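Local coordinates for succinoglycan biosynthesis protein (Bacillus cereus ATCC 14579, PDB 2QGM) that is of uncertain function, although it belongs to the erythromycin esterase-like family and may therefore hydrolyse an ester substrate, at residues A[77-82]-A[95-100]; A[185-190]-A[235-240]; A[282-287]-A[329-334]. All coordinates share one frame; numbering follows the deposited sequence.

Interaction 1 of 3, residues A[77-82]-A[95-100]; sequences VGLGEN and RLVKYL
Leu79 and Leu100 meet through one methyl each, CD2 of the strand leucine lying 4.4 Å from CD1 of the helix leucine, in a contact made entirely of aliphatic carbon. The fork of Leu79 divides its work. Its other methyl, CD1, comes within 3.9 Å of CG2 of Val97, the two side chains crossing obliquely. The first torsion of Leu79 (chi1 -52°) sets CG beside the backbone N, and from there the two methyls spread toward different turns of the helix. Val77, two residues earlier on the same side of the strand, reaches Leu100 as well: its CG1 stands 4.3 Å from Leu100 CD1, which thus bridges both strand side chains.

The backbones stay well apart. The axes of strand 77-79 and helix 95-100 approach to 11.0 Å and run nearly antiparallel, at 162°, with Val77 level with Leu100 and Leu79 level with Leu96. No hydrogen bond spans the two segments. The strand's backbone is instead engaged within the sheet, Val77 and Leu79 pairing with strand 301-304 and Gly78 with Val337 and Ile339. Met302 of that neighbouring strand continues the apolar layer beneath Val97 and Leu100.

Polar contacts gather where the strand gives way to loop. There Lys93, just ahead of segment 95-100 on the same helix, hydrogen-bonds the carbonyl of Leu79 and forms a salt bridge with Glu81, adding a polar tie beside the apolar one.

Strand 76-79, helix 87-104 and the parallel strand 108-111 form a beta-alpha-beta crossover, with strand 301-304 lying between its two strands. The contact is the packing of that crossover helix on its first strand, as expected of an alpha/beta fold with a largely parallel central sheet.

Interaction 2 of 3, residues A[185-190]-A[235-240]; sequences DYVRLH and RLLKDE
Leu237 pushes its CD2 methyl into the angle between Tyr186 and Val187. The methyl lies close to the plane of the tyrosine ring, at its edge, 4.1 Å from Tyr186 CE2; it therefore touches the rim and does not stack on a face. The same methyl is 4.0 Å from CG2 of Val187, whose side chain runs at about a right angle to that of the leucine. Tyr186 CG is anti to the backbone N (chi1 169°), a torsion that swings the ring across to Leu237.

No hydrogen bond joins the segments. Leu237 is the first residue to leave helical geometry after helix 220-236, and its carbonyl takes a hydrogen bond from the hydroxyl of Tyr253. Nearby, Arg191 and Asp239 form a salt bridge that adds a charged link between the stretches just beyond the two helices. Helix 253-269 also touches the apolar cluster, Ala256 meeting Tyr186 and Ala260 meeting Leu237, while Val198 of helix 195-203 packs on Val187.

The contact thus joins the C-terminal ends of helices 177-190 and 220-236 by plain apolar packing, within the run of helices inserted between strands 166-171 and 301-304 of this alpha/beta protein.

Interaction 3 of 3, residues A[282-287]-A[329-334]; sequences HEQYLA and KERLDN
The guanidinium of Arg331 has the CB methyl of Ala287 over one face, 3.9 Å from NH1, and CG of Gln284 at its edge, near the plane, 3.9 Å from NH2. This is helix-helix packing by a long side chain: an arginine near the C-terminal end of helix 324-332 spans the gap to successive turns of helix 276-297. Its CG sits beside the backbone N (chi1 -56°), and the chain is extended from there to NE, so the flat head arrives at the other helix at full reach. The side chains of Gln284 and Arg331 cross at about a right angle, with the amide and guanidinium planes 70° apart.

Between the segments the touch is one of carbon against the guanidinium, without a hydrogen bond. The charge is met by Asp288, next along helix 276-297, whose OD1 forms a salt bridge with Arg331 NH1. Phe327 and Leu328, earlier on helix 324-332, also pack on Ala287.

Polar bonds flank the contact. Lys329 NZ donates to the carbonyl O of Asp333 at 3.2 Å, from above the carbonyl plane, across the end of its helix. Glu283 OE1 accepts from His309 ND1 and from Ala324 N, the latter a second connection to helix 324-332. The other carboxylate oxygen is used by the neighbouring imidazole: His282 ND1 donates to Glu283 OE2 at 2.7 Å, with the acceptor within 1° of the ring plane but the donor above the carboxylate plane.

How the interactions relate
From the N terminus, interaction 1 comes first and closes the shortest loop, from strand 76-79 back onto the helix that follows it. Interaction 2 then joins helices 177-190 and 220-236 in the helical region, and interaction 3 ties helix 276-297 to helix 324-332, across a span containing strand 301-304. The three loops follow in series; none nests in or crosses another. Interactions 1 and 3 lie nearer the centre of the chain, with centres about 18 Å apart, and do not touch. Interaction 2 is peripheral, its centre about 35 Å from that of interaction 1 and about 28 Å from that of interaction 3. One contact fixes a helix on the sheet, while the other two join helices.

Interaction 1 of 3, residues A[77-82]-A[95-100]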
loop_
_atom_site.group_PDB
_atom_site.type_symbol
_atom_site.label_atom_id
_atom_site.label_comp_id
_atom_site.label_asym_id
_atom_site.label_seq_id
_atom_site.Cartn_x
_atom_site.Cartn_y
_atom_site.Cartn_z
ATOM N N VAL A 77 1.336 10.121 2.806
ATOM C CA VAL A 77 2.307 9.331 3.562
ATOM C C VAL A 77 2.264 7.872 3.126
ATOM O O VAL A 77 1.209 7.238 3.176
ATOM C CB VAL A 77 2.048 9.400 5.095
ATOM C CG1 VAL A 77 2.909 8.367 5.821
ATOM C CG2 VAL A 77 2.371 10.788 5.626
ATOM N N GLY A 78 3.409 7.345 2.695
ATOM C CA GLY A 78 3.476 5.952 2.287
ATOM C C GLY A 78 3.909 5.132 3.484
ATOM O O GLY A 78 4.902 5.464 4.126
ATOM N N LEU A 79 3.167 4.071 3.793
ATOM C CA LEU A 79 3.467 3.217 4.939
ATOM C C LEU A 79 3.773 1.804 4.459
ATOM O O LEU A 79 2.863 1.025 4.173
ATOM C CB LEU A 79 2.268 3.172 5.892
ATOM C CG LEU A 79 1.678 4.501 6.364
ATOM C CD1 LEU A 79 0.328 4.250 7.033
ATOM C CD2 LEU A 79 2.644 5.184 7.325
ATOM N N GLY A 80 5.055 1.470 4.386
ATOM C CA GLY A 80 5.436 0.147 3.915
ATOM C C GLY A 80 5.469 -0.969 4.944
ATOM O O GLY A 80 5.212 -0.759 6.130
ATOM N N GLU A 81 5.764 -2.170 4.459
ATOM C CA GLU A 81 5.894 -3.362 5.289
ATOM C C GLU A 81 6.998 -4.218 4.676
ATOM O O GLU A 81 7.021 -4.457 3.458
ATOM C CB GLU A 81 4.560 -4.125 5.371
ATOM C CG GLU A 81 3.834 -4.286 4.047
ATOM C CD GLU A 81 2.407 -4.755 4.237
ATOM O OE1 GLU A 81 1.699 -4.161 5.077
ATOM O OE2 GLU A 81 1.981 -5.706 3.544
ATOM N N ASN A 82 7.928 -4.656 5.522
ATOM C CA ASN A 82 9.063 -5.449 5.068
ATOM C C ASN A 82 8.662 -6.786 4.455
ATOM O O ASN A 82 9.331 -7.288 3.553
ATOM C CB ASN A 82 10.048 -5.673 6.218
ATOM C CG ASN A 82 11.481 -5.753 5.733
ATOM O OD1 ASN A 82 11.726 -5.896 4.534
ATOM N ND2 ASN A 82 12.436 -5.656 6.655
ATOM N N ARG A 95 -1.197 0.975 14.530
ATOM C CA ARG A 95 -0.966 2.016 15.528
ATOM C C ARG A 95 -0.628 3.327 14.815
ATOM O O ARG A 95 -1.161 4.381 15.153
ATOM C CB ARG A 95 0.166 1.607 16.483
ATOM C CG ARG A 95 0.528 2.641 17.535
ATOM C CD ARG A 95 1.489 2.046 18.563
ATOM N NE ARG A 95 2.106 3.063 19.413
ATOM C CZ ARG A 95 1.474 3.727 20.376
ATOM N NH1 ARG A 95 0.194 3.485 20.632
ATOM N NH2 ARG A 95 2.123 4.651 21.077
ATOM N N LEU A 96 0.245 3.251 13.812
ATOM C CA LEU A 96 0.638 4.428 13.042
ATOM C C LEU A 96 -0.568 5.069 12.348
ATOM O O LEU A 96 -0.727 6.282 12.378
ATOM C CB LEU A 96 1.691 4.049 11.994
ATOM C CG LEU A 96 3.149 4.483 12.179
ATOM C CD1 LEU A 96 3.474 4.725 13.647
ATOM C CD2 LEU A 96 4.061 3.423 11.564
ATOM N N VAL A 97 -1.406 4.251 11.722
ATOM C CA VAL A 97 -2.601 4.741 11.042
ATOM C C VAL A 97 -3.490 5.464 12.048
ATOM O O VAL A 97 -3.944 6.587 11.812
ATOM C CB VAL A 97 -3.396 3.565 10.389
ATOM C CG1 VAL A 97 -4.763 4.055 9.900
ATOM C CG2 VAL A 97 -2.595 2.972 9.227
ATOM N N LYS A 98 -3.717 4.835 13.193
ATOM C CA LYS A 98 -4.558 5.447 14.213
ATOM C C LYS A 98 -4.013 6.811 14.643
ATOM O O LYS A 98 -4.774 7.763 14.838
ATOM C CB LYS A 98 -4.679 4.512 15.417
ATOM C CG LYS A 98 -5.814 4.880 16.353
ATOM C CD LYS A 98 -5.967 3.851 17.459
ATOM C CE LYS A 98 -7.122 4.199 18.369
ATOM N NZ LYS A 98 -7.173 3.277 19.531
ATOM N N TYR A 99 -2.697 6.911 14.787
ATOM C CA TYR A 99 -2.081 8.177 15.172
ATOM C C TYR A 99 -2.283 9.235 14.082
ATOM O O TYR A 99 -2.667 10.369 14.370
ATOM C CB TYR A 99 -0.586 7.979 15.434
ATOM C CG TYR A 99 0.131 9.258 15.795
ATOM C CD1 TYR A 99 -0.050 9.856 17.039
ATOM C CD2 TYR A 99 0.974 9.884 14.878
ATOM C CE1 TYR A 99 0.600 11.050 17.360
ATOM C CE2 TYR A 99 1.619 11.072 15.188
ATOM C CZ TYR A 99 1.429 11.653 16.427
ATOM O OH TYR A 99 2.045 12.849 16.725
ATOM N N LEU A 100 -2.030 8.865 12.828
ATOM C CA LEU A 100 -2.202 9.806 11.717
ATOM C C LEU A 100 -3.639 10.310 11.614
ATOM O O LEU A 100 -3.880 11.489 11.357
ATOM C CB LEU A 100 -1.815 9.145 10.387
ATOM C CG LEU A 100 -0.335 8.827 10.172
ATOM C CD1 LEU A 100 -0.148 8.274 8.775
ATOM C CD2 LEU A 100 0.514 10.073 10.369
#

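Interaction 2 of 3, residues A[185-190]-A[235-240]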
loop_
_atom_site.group_PDB
_atom_site.type_symbol
_atom_site.label_atom_id
_atom_site.label_comp_id
_atom_site.label_asym_id
_atom_site.label_seq_id
_atom_site.Cartn_x
_atom_site.Cartn_y
_atom_site.Cartn_z
ATOM N N ASP A 185 -25.550 0.346 -11.851
ATOM C CA ASP A 185 -26.599 0.803 -10.948
ATOM C C ASP A 185 -26.762 2.311 -11.026
ATOM O O ASP A 185 -27.880 2.820 -11.082
ATOM C CB ASP A 185 -26.284 0.399 -9.509
ATOM C CG ASP A 185 -26.414 -1.089 -9.282
ATOM O OD1 ASP A 185 -26.940 -1.778 -10.179
ATOM O OD2 ASP A 185 -26.005 -1.568 -8.209
ATOM N N TYR A 186 -25.645 3.031 -11.029
ATOM C CA TYR A 186 -25.700 4.483 -11.110
ATOM C C TYR A 186 -26.375 4.934 -12.401
ATOM O O TYR A 186 -27.246 5.802 -12.382
ATOM C CB TYR A 186 -24.294 5.080 -11.040
ATOM C CG TYR A 186 -24.276 6.553 -11.378
ATOM C CD1 TYR A 186 -24.724 7.501 -10.463
ATOM C CD2 TYR A 186 -23.865 6.992 -12.634
ATOM C CE1 TYR A 186 -24.765 8.849 -10.784
ATOM C CE2 TYR A 186 -23.903 8.341 -12.972
ATOM C CZ TYR A 186 -24.356 9.265 -12.044
ATOM O OH TYR A 186 -24.409 10.602 -12.373
ATOM N N VAL A 187 -25.967 4.342 -13.520
ATOM C CA VAL A 187 -26.530 4.679 -14.822
ATOM C C VAL A 187 -28.025 4.378 -14.901
ATOM O O VAL A 187 -28.799 5.177 -15.420
ATOM C CB VAL A 187 -25.811 3.912 -15.951
ATOM C CG1 VAL A 187 -26.495 4.178 -17.292
ATOM C CG2 VAL A 187 -24.353 4.335 -16.008
ATOM N N ARG A 188 -28.429 3.223 -14.382
ATOM C CA ARG A 188 -29.836 2.827 -14.414
ATOM C C ARG A 188 -30.724 3.806 -13.645
ATOM O O ARG A 188 -31.881 4.026 -14.004
ATOM C CB ARG A 188 -29.998 1.422 -13.826
ATOM C CG ARG A 188 -31.418 0.870 -13.901
ATOM C CD ARG A 188 -31.467 -0.591 -13.474
ATOM N NE ARG A 188 -30.969 -0.773 -12.115
ATOM C CZ ARG A 188 -29.939 -1.549 -11.788
ATOM N NH1 ARG A 188 -29.282 -2.228 -12.723
ATOM N NH2 ARG A 188 -29.564 -1.642 -10.522
ATOM N N LEU A 189 -30.169 4.395 -12.593
ATOM C CA LEU A 189 -30.906 5.327 -11.756
ATOM C C LEU A 189 -30.836 6.779 -12.214
ATOM O O LEU A 189 -31.857 7.470 -12.284
ATOM C CB LEU A 189 -30.395 5.217 -10.317
ATOM C CG LEU A 189 -30.888 6.172 -9.228
ATOM C CD1 LEU A 189 -32.401 6.124 -9.108
ATOM C CD2 LEU A 189 -30.240 5.773 -7.914
ATOM N N HIS A 190 -29.634 7.235 -12.544
ATOM C CA HIS A 190 -29.435 8.625 -12.941
ATOM C C HIS A 190 -29.308 8.929 -14.426
ATOM O O HIS A 190 -29.697 10.012 -14.853
ATOM C CB HIS A 190 -28.222 9.182 -12.193
ATOM C CG HIS A 190 -28.421 9.263 -10.711
ATOM N ND1 HIS A 190 -29.158 10.261 -10.112
ATOM C CD2 HIS A 190 -28.002 8.450 -9.713
ATOM C CE1 HIS A 190 -29.183 10.063 -8.804
ATOM N NE2 HIS A 190 -28.490 8.972 -8.537
ATOM N N ARG A 235 -15.881 7.605 -20.751
ATOM C CA ARG A 235 -16.132 8.877 -21.419
ATOM C C ARG A 235 -17.551 9.341 -21.123
ATOM O O ARG A 235 -17.784 10.497 -20.769
ATOM C CB ARG A 235 -15.967 8.724 -22.933
ATOM C CG ARG A 235 -14.547 8.449 -23.396
ATOM C CD ARG A 235 -13.683 9.703 -23.311
ATOM N NE ARG A 235 -12.336 9.476 -23.829
ATOM C CZ ARG A 235 -11.395 10.410 -23.909
ATOM N NH1 ARG A 235 -11.649 11.647 -23.505
ATOM N NH2 ARG A 235 -10.194 10.108 -24.392
ATOM N N LEU A 236 -18.492 8.418 -21.270
ATOM C CA LEU A 236 -19.909 8.692 -21.050
ATOM C C LEU A 236 -20.210 9.208 -19.649
ATOM O O LEU A 236 -21.207 9.892 -19.434
ATOM C CB LEU A 236 -20.720 7.417 -21.299
ATOM C CG LEU A 236 -20.735 6.850 -22.720
ATOM C CD1 LEU A 236 -21.255 5.424 -22.682
ATOM C CD2 LEU A 236 -21.597 7.719 -23.625
ATOM N N LEU A 237 -19.340 8.891 -18.699
ATOM C CA LEU A 237 -19.553 9.315 -17.328
ATOM C C LEU A 237 -18.576 10.373 -16.836
ATOM O O LEU A 237 -18.538 10.677 -15.646
ATOM C CB LEU A 237 -19.496 8.097 -16.403
ATOM C CG LEU A 237 -20.501 6.983 -16.714
ATOM C CD1 LEU A 237 -20.221 5.799 -15.813
ATOM C CD2 LEU A 237 -21.927 7.489 -16.516
ATOM N N LYS A 238 -17.793 10.946 -17.740
ATOM C CA LYS A 238 -16.822 11.947 -17.330
ATOM C C LYS A 238 -17.501 13.270 -16.994
ATOM O O LYS A 238 -16.917 14.123 -16.325
ATOM C CB LYS A 238 -15.777 12.162 -18.434
ATOM C CG LYS A 238 -14.562 12.971 -17.985
ATOM C CD LYS A 238 -13.463 12.968 -19.043
ATOM C CE LYS A 238 -12.192 13.627 -18.522
ATOM N NZ LYS A 238 -11.077 13.581 -19.517
ATOM N N ASP A 239 -18.752 13.409 -17.423
ATOM C CA ASP A 239 -19.509 14.637 -17.221
ATOM C C ASP A 239 -18.766 15.707 -17.988
ATOM O O ASP A 239 -18.227 16.669 -17.433
ATOM C CB ASP A 239 -19.624 14.972 -15.733
ATOM C CG ASP A 239 -20.886 14.402 -15.118
ATOM O OD1 ASP A 239 -21.345 13.352 -15.605
ATOM O OD2 ASP A 239 -21.415 15.001 -14.159
ATOM N N GLU A 240 -18.744 15.496 -19.296
ATOM C CA GLU A 240 -18.066 16.373 -20.224
ATOM C C GLU A 240 -18.898 16.426 -21.504
ATOM O O GLU A 240 -20.116 16.279 -21.458
ATOM C CB GLU A 240 -16.677 15.801 -20.503
ATOM C CG GLU A 240 -15.811 16.604 -21.445
ATOM C CD GLU A 240 -14.367 16.148 -21.370
ATOM O OE1 GLU A 240 -14.129 14.925 -21.499
ATOM O OE2 GLU A 240 -13.467 16.999 -21.193
#

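Interaction 3 of 3, residues A[282-287]-A[329-334]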
loop_
_atom_site.group_PDB
_atom_site.type_symbol
_atom_site.label_atom_id
_atom_site.label_comp_id
_atom_site.label_asym_id
_atom_site.label_seq_id
_atom_site.Cartn_x
_atom_site.Cartn_y
_atom_site.Cartn_z
ATOM N N HIS A 282 0.740 -0.641 -14.197
ATOM C CA HIS A 282 0.178 -1.027 -12.912
ATOM C C HIS A 282 0.584 -0.053 -11.803
ATOM O O HIS A 282 -0.265 0.395 -11.022
ATOM C CB HIS A 282 0.624 -2.443 -12.542
ATOM C CG HIS A 282 0.167 -2.879 -11.183
ATOM N ND1 HIS A 282 0.947 -2.738 -10.058
ATOM C CD2 HIS A 282 -0.999 -3.431 -10.773
ATOM C CE1 HIS A 282 0.280 -3.191 -9.007
ATOM N NE2 HIS A 282 -0.900 -3.616 -9.414
ATOM N N GLU A 283 1.874 0.274 -11.734
ATOM C CA GLU A 283 2.366 1.191 -10.696
ATOM C C GLU A 283 1.828 2.603 -10.919
ATOM O O GLU A 283 1.508 3.325 -9.968
ATOM C CB GLU A 283 3.900 1.190 -10.671
ATOM C CG GLU A 283 4.522 -0.171 -10.350
ATOM C CD GLU A 283 3.999 -0.782 -9.051
ATOM O OE1 GLU A 283 4.226 -0.203 -7.965
ATOM O OE2 GLU A 283 3.362 -1.850 -9.121
ATOM N N GLN A 284 1.726 2.986 -12.185
ATOM C CA GLN A 284 1.206 4.286 -12.568
ATOM C C GLN A 284 -0.214 4.424 -11.991
ATOM O O GLN A 284 -0.541 5.423 -11.350
ATOM C CB GLN A 284 1.179 4.359 -14.094
ATOM C CG GLN A 284 1.052 5.724 -14.723
ATOM C CD GLN A 284 1.395 5.652 -16.202
ATOM O OE1 GLN A 284 2.483 5.198 -16.569
ATOM N NE2 GLN A 284 0.470 6.086 -17.056
ATOM N N TYR A 285 -1.038 3.402 -12.200
ATOM C CA TYR A 285 -2.408 3.416 -11.719
ATOM C C TYR A 285 -2.529 3.377 -10.200
ATOM O O TYR A 285 -3.464 3.952 -9.636
ATOM C CB TYR A 285 -3.201 2.276 -12.367
ATOM C CG TYR A 285 -3.282 2.427 -13.872
ATOM C CD1 TYR A 285 -3.227 3.690 -14.462
ATOM C CD2 TYR A 285 -3.438 1.322 -14.704
ATOM C CE1 TYR A 285 -3.327 3.849 -15.848
ATOM C CE2 TYR A 285 -3.538 1.469 -16.090
ATOM C CZ TYR A 285 -3.484 2.737 -16.653
ATOM O OH TYR A 285 -3.597 2.898 -18.021
ATOM N N LEU A 286 -1.600 2.713 -9.518
ATOM C CA LEU A 286 -1.667 2.710 -8.059
ATOM C C LEU A 286 -1.545 4.163 -7.611
ATOM O O LEU A 286 -2.314 4.636 -6.771
ATOM C CB LEU A 286 -0.519 1.909 -7.451
ATOM C CG LEU A 286 -0.598 0.387 -7.557
ATOM C CD1 LEU A 286 0.627 -0.218 -6.870
ATOM C CD2 LEU A 286 -1.886 -0.122 -6.890
ATOM N N ALA A 287 -0.564 4.860 -8.183
ATOM C CA ALA A 287 -0.321 6.261 -7.869
ATOM C C ALA A 287 -1.514 7.125 -8.237
ATOM O O ALA A 287 -1.918 7.996 -7.462
ATOM C CB ALA A 287 0.927 6.754 -8.593
ATOM N N LYS A 329 6.594 10.405 -5.802
ATOM C CA LYS A 329 7.668 11.326 -5.425
ATOM C C LYS A 329 7.883 12.366 -6.530
ATOM O O LYS A 329 8.076 13.547 -6.246
ATOM C CB LYS A 329 8.969 10.562 -5.165
ATOM C CG LYS A 329 10.126 11.450 -4.698
ATOM C CD LYS A 329 9.820 12.117 -3.357
ATOM C CE LYS A 329 11.013 12.927 -2.857
ATOM N NZ LYS A 329 10.694 13.713 -1.626
ATOM N N GLU A 330 7.832 11.922 -7.784
ATOM C CA GLU A 330 8.017 12.811 -8.930
ATOM C C GLU A 330 6.934 13.874 -9.022
ATOM O O GLU A 330 7.216 15.072 -9.173
ATOM C CB GLU A 330 8.008 12.013 -10.237
ATOM C CG GLU A 330 9.213 11.116 -10.441
ATOM C CD GLU A 330 9.053 10.196 -11.640
ATOM O OE1 GLU A 330 8.704 10.689 -12.736
ATOM O OE2 GLU A 330 9.292 8.978 -11.491
ATOM N N ARG A 331 5.688 13.424 -8.952
ATOM C CA ARG A 331 4.532 14.305 -9.042
ATOM C C ARG A 331 4.314 15.167 -7.813
ATOM O O ARG A 331 3.848 16.299 -7.927
ATOM C CB ARG A 331 3.258 13.488 -9.246
ATOM C CG ARG A 331 3.247 12.564 -10.443
ATOM C CD ARG A 331 1.962 11.748 -10.441
ATOM N NE ARG A 331 1.934 10.737 -11.491
ATOM C CZ ARG A 331 0.966 9.836 -11.619
ATOM N NH1 ARG A 331 -0.047 9.833 -10.761
ATOM N NH2 ARG A 331 1.007 8.940 -12.598
ATOM N N LEU A 332 4.642 14.629 -6.641
ATOM C CA LEU A 332 4.398 15.344 -5.395
ATOM C C LEU A 332 5.591 15.983 -4.692
ATOM O O LEU A 332 5.409 16.866 -3.857
ATOM C CB LEU A 332 3.679 14.402 -4.427
ATOM C CG LEU A 332 2.374 13.822 -4.986
ATOM C CD1 LEU A 332 1.877 12.727 -4.063
ATOM C CD2 LEU A 332 1.316 14.922 -5.136
ATOM N N ASP A 333 6.799 15.539 -5.023
ATOM C CA ASP A 333 8.013 16.069 -4.408
ATOM C C ASP A 333 7.953 15.961 -2.878
ATOM O O ASP A 333 7.819 14.862 -2.349
ATOM C CB ASP A 333 8.242 17.523 -4.850
ATOM C CG ASP A 333 9.593 18.069 -4.403
ATOM O OD1 ASP A 333 10.602 17.342 -4.517
ATOM O OD2 ASP A 333 9.647 19.228 -3.944
ATOM N N ASN A 334 8.040 17.082 -2.164
ATOM C CA ASN A 334 8.020 17.030 -0.705
ATOM C C ASN A 334 6.651 16.812 -0.069
ATOM O O ASN A 334 6.542 16.740 1.159
ATOM C CB ASN A 334 8.652 18.293 -0.119
ATOM C CG ASN A 334 10.170 18.269 -0.192
ATOM O OD1 ASN A 334 10.834 19.267 0.079
ATOM N ND2 ASN A 334 10.726 17.119 -0.554
#